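Side-chain contact in transmembrane oligosaccharyl transferase (Archaeoglobus fulgidus, PDB 3WAJ), which belongs to the STT3/AglB family of oligosaccharyl transferases, membrane proteins that join a GT-C-type multi-helix transmembrane region to a large soluble C-terminal part: residues Y747-A750 with Y751-Y755. Numbering follows the deposited sequence.
Sequences YKYA and YTQLY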
ATOM      1  N   TYR A 747      -5.966  24.867 -12.443  1.00 32.00           N
ATOM      2  CA  TYR A 747      -4.755  25.325 -11.768  1.00 27.93           C
ATOM      3  C   TYR A 747      -4.004  26.302 -12.658  1.00 30.06           C
ATOM      4  O   TYR A 747      -3.547  27.351 -12.194  1.00 30.58           O
ATOM      5  CB  TYR A 747      -3.823  24.144 -11.507  1.00 34.00           C
ATOM      6  CG  TYR A 747      -4.134  23.329 -10.291  1.00 32.04           C
ATOM      7  CD1 TYR A 747      -5.360  23.420  -9.659  1.00 28.17           C
ATOM      8  CD2 TYR A 747      -3.182  22.480  -9.754  1.00 31.94           C
ATOM      9  CE1 TYR A 747      -5.634  22.672  -8.521  1.00 30.87           C
ATOM     10  CE2 TYR A 747      -3.440  21.732  -8.612  1.00 31.79           C
ATOM     11  CZ  TYR A 747      -4.668  21.830  -8.003  1.00 31.40           C
ATOM     12  OH  TYR A 747      -4.933  21.068  -6.879  1.00 31.45           O
ATOM     13  N   LYS A 748      -3.862  25.934 -13.935  1.00 29.95           N
ATOM     14  CA  LYS A 748      -3.155  26.759 -14.913  1.00 31.89           C
ATOM     15  C   LYS A 748      -3.885  28.059 -15.161  1.00 31.88           C
ATOM     16  O   LYS A 748      -3.270  29.126 -15.253  1.00 35.62           O
ATOM     17  CB  LYS A 748      -2.993  26.008 -16.242  1.00 25.24           C
ATOM     18  CG  LYS A 748      -2.072  24.833 -16.145  1.00 32.83           C
ATOM     19  CD  LYS A 748      -1.931  24.095 -17.472  1.00 35.86           C
ATOM     20  CE  LYS A 748      -0.827  23.047 -17.336  1.00 33.60           C
ATOM     21  NZ  LYS A 748      -0.842  22.020 -18.399  1.00 31.48           N
ATOM     22  N   TYR A 749      -5.204  27.961 -15.290  1.00 32.07           N
ATOM     23  CA  TYR A 749      -6.056  29.149 -15.436  1.00 35.13           C
ATOM     24  C   TYR A 749      -5.871  30.102 -14.253  1.00 36.14           C
ATOM     25  O   TYR A 749      -5.586  31.280 -14.453  1.00 38.44           O
ATOM     26  CB  TYR A 749      -7.522  28.734 -15.574  1.00 26.34           C
ATOM     27  CG  TYR A 749      -8.501  29.892 -15.566  1.00 34.68           C
ATOM     28  CD1 TYR A 749      -8.523  30.830 -16.603  1.00 34.99           C
ATOM     29  CD2 TYR A 749      -9.436  30.021 -14.540  1.00 33.16           C
ATOM     30  CE1 TYR A 749      -9.430  31.883 -16.594  1.00 38.25           C
ATOM     31  CE2 TYR A 749     -10.349  31.060 -14.516  1.00 37.95           C
ATOM     32  CZ  TYR A 749     -10.347  31.993 -15.542  1.00 44.11           C
ATOM     33  OH  TYR A 749     -11.273  33.013 -15.505  1.00 42.44           O
ATOM     34  N   ALA A 750      -6.005  29.573 -13.032  1.00 35.70           N
ATOM     35  CA  ALA A 750      -5.773  30.339 -11.805  1.00 36.48           C
ATOM     36  C   ALA A 750      -4.432  31.070 -11.815  1.00 39.04           C
ATOM     37  O   ALA A 750      -4.356  32.257 -11.478  1.00 34.56           O
ATOM     38  CB  ALA A 750      -5.850  29.435 -10.604  1.00 30.88           C
ATOM     39  N   TYR A 751      -3.377  30.358 -12.202  1.00 36.64           N
ATOM     40  CA  TYR A 751      -2.054  30.972 -12.267  1.00 39.76           C
ATOM     41  C   TYR A 751      -2.023  32.205 -13.177  1.00 42.83           C
ATOM     42  O   TYR A 751      -1.561  33.274 -12.766  1.00 44.09           O
ATOM     43  CB  TYR A 751      -0.984  29.951 -12.684  1.00 36.63           C
ATOM     44  CG  TYR A 751       0.359  30.585 -12.970  1.00 40.32           C
ATOM     45  CD1 TYR A 751       1.168  31.071 -11.942  1.00 39.91           C
ATOM     46  CD2 TYR A 751       0.813  30.715 -14.269  1.00 41.44           C
ATOM     47  CE1 TYR A 751       2.400  31.663 -12.217  1.00 37.34           C
ATOM     48  CE2 TYR A 751       2.037  31.298 -14.544  1.00 43.94           C
ATOM     49  CZ  TYR A 751       2.822  31.766 -13.521  1.00 41.52           C
ATOM     50  OH  TYR A 751       4.027  32.334 -13.838  1.00 47.75           O
ATOM     51  N   THR A 752      -2.522  32.052 -14.403  1.00 43.24           N
ATOM     52  CA  THR A 752      -2.512  33.153 -15.375  1.00 46.93           C
ATOM     53  C   THR A 752      -3.317  34.361 -14.907  1.00 44.15           C
ATOM     54  O   THR A 752      -3.039  35.485 -15.302  1.00 48.70           O
ATOM     55  CB  THR A 752      -3.037  32.722 -16.775  1.00 45.26           C
ATOM     56  OG1 THR A 752      -4.436  32.439 -16.698  1.00 50.20           O
ATOM     57  CG2 THR A 752      -2.313  31.497 -17.279  1.00 45.77           C
ATOM     58  N   GLN A 753      -4.329  34.120 -14.085  1.00 45.04           N
ATOM     59  CA  GLN A 753      -5.229  35.183 -13.641  1.00 44.84           C
ATOM     60  C   GLN A 753      -4.806  35.848 -12.335  1.00 46.54           C
ATOM     61  O   GLN A 753      -4.946  37.057 -12.194  1.00 47.86           O
ATOM     62  CB  GLN A 753      -6.652  34.643 -13.517  1.00 43.65           C
ATOM     63  CG  GLN A 753      -7.241  34.192 -14.849  1.00 47.07           C
ATOM     64  CD  GLN A 753      -7.317  35.329 -15.859  1.00 48.82           C
ATOM     65  OE1 GLN A 753      -7.701  36.455 -15.523  1.00 49.63           O
ATOM     66  NE2 GLN A 753      -6.941  35.040 -17.101  1.00 48.41           N
ATOM     67  N   LEU A 754      -4.275  35.066 -11.396  1.00 40.93           N
ATOM     68  CA  LEU A 754      -3.953  35.586 -10.066  1.00 37.24           C
ATOM     69  C   LEU A 754      -2.474  35.912  -9.837  1.00 40.31           C
ATOM     70  O   LEU A 754      -2.153  36.841  -9.105  1.00 44.35           O
ATOM     71  CB  LEU A 754      -4.425  34.609  -8.985  1.00 37.16           C
ATOM     72  CG  LEU A 754      -5.835  34.052  -9.150  1.00 42.40           C
ATOM     73  CD1 LEU A 754      -6.074  32.950  -8.118  1.00 46.38           C
ATOM     74  CD2 LEU A 754      -6.887  35.164  -9.029  1.00 34.75           C
ATOM     75  N   TYR A 755      -1.577  35.142 -10.448  1.00 39.22           N
ATOM     76  CA  TYR A 755      -0.189  35.109  -9.998  1.00 40.62           C
ATOM     77  C   TYR A 755       0.844  35.393 -11.079  1.00 45.90           C
ATOM     78  O   TYR A 755       1.930  35.882 -10.777  1.00 57.87           O
ATOM     79  CB  TYR A 755       0.116  33.759  -9.311  1.00 43.53           C
ATOM     80  CG  TYR A 755      -0.839  33.452  -8.181  1.00 45.12           C
ATOM     81  CD1 TYR A 755      -1.172  34.431  -7.264  1.00 45.58           C
ATOM     82  CD2 TYR A 755      -1.422  32.199  -8.040  1.00 40.05           C
ATOM     83  CE1 TYR A 755      -2.053  34.183  -6.236  1.00 41.07           C
ATOM     84  CE2 TYR A 755      -2.309  31.939  -7.001  1.00 41.74           C
ATOM     85  CZ  TYR A 755      -2.612  32.953  -6.105  1.00 45.84           C
ATOM     86  OH  TYR A 755      -3.478  32.758  -5.064  1.00 51.73           O
TER
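Tyr749 and Gln753 touch one turn apart on the helix 740-755, where the i-to-i+4 backbone bonds run from Tyr751 N to Tyr747 O through Leu754 N to Ala750 O, the last of them 2.8 Å long. Of these, the bond from Gln753 N to Tyr749 O is noticeably bent, with an N-H...O angle of 138°. The same carbonyl takes a second donor, the hydroxyl of Thr752, with OG1 lying 2.8 Å from Tyr749 O. With chi1 at 68°, OG1 lies between the backbone N and the carbonyl carbon of Thr752 and reaches back along the helix; Tyr749 O is thus gripped by one amide and one hydroxyl. The methyl of Thr752 goes elsewhere, CG2 resting 3.3 Å from Lys748 O.

Gln753 reaches its neighbour through its aliphatic part. CG sits over one face of the Tyr749 ring, shifted toward the rim, and lies 4.0 Å from the ring centroid and 3.6 Å from Tyr749 CE1, a CH-pi contact. The bend at chi2 then carries the amide past the ring, its plane inclined 30° to the aromatic plane. Next along the helix, Ala750 CB meets Leu754 CD1 loosely, at 4.3 Å.

Lys748 NZ makes a salt bridge to Glu744 OE1, one turn earlier on this helix, and a hydrogen bond to Ala766 O beyond it; Tyr751 OH is hydrogen-bonded to Ile761 O, while Phe641 packs against the ring of Tyr749. The pattern is that of an alpha helix near its C-terminal end, in the soluble C-terminal part of the protein, with an i/i+4 Tyr-Gln CH-pi pair and a threonine hydroxyl bonded to the i-3 carbonyl.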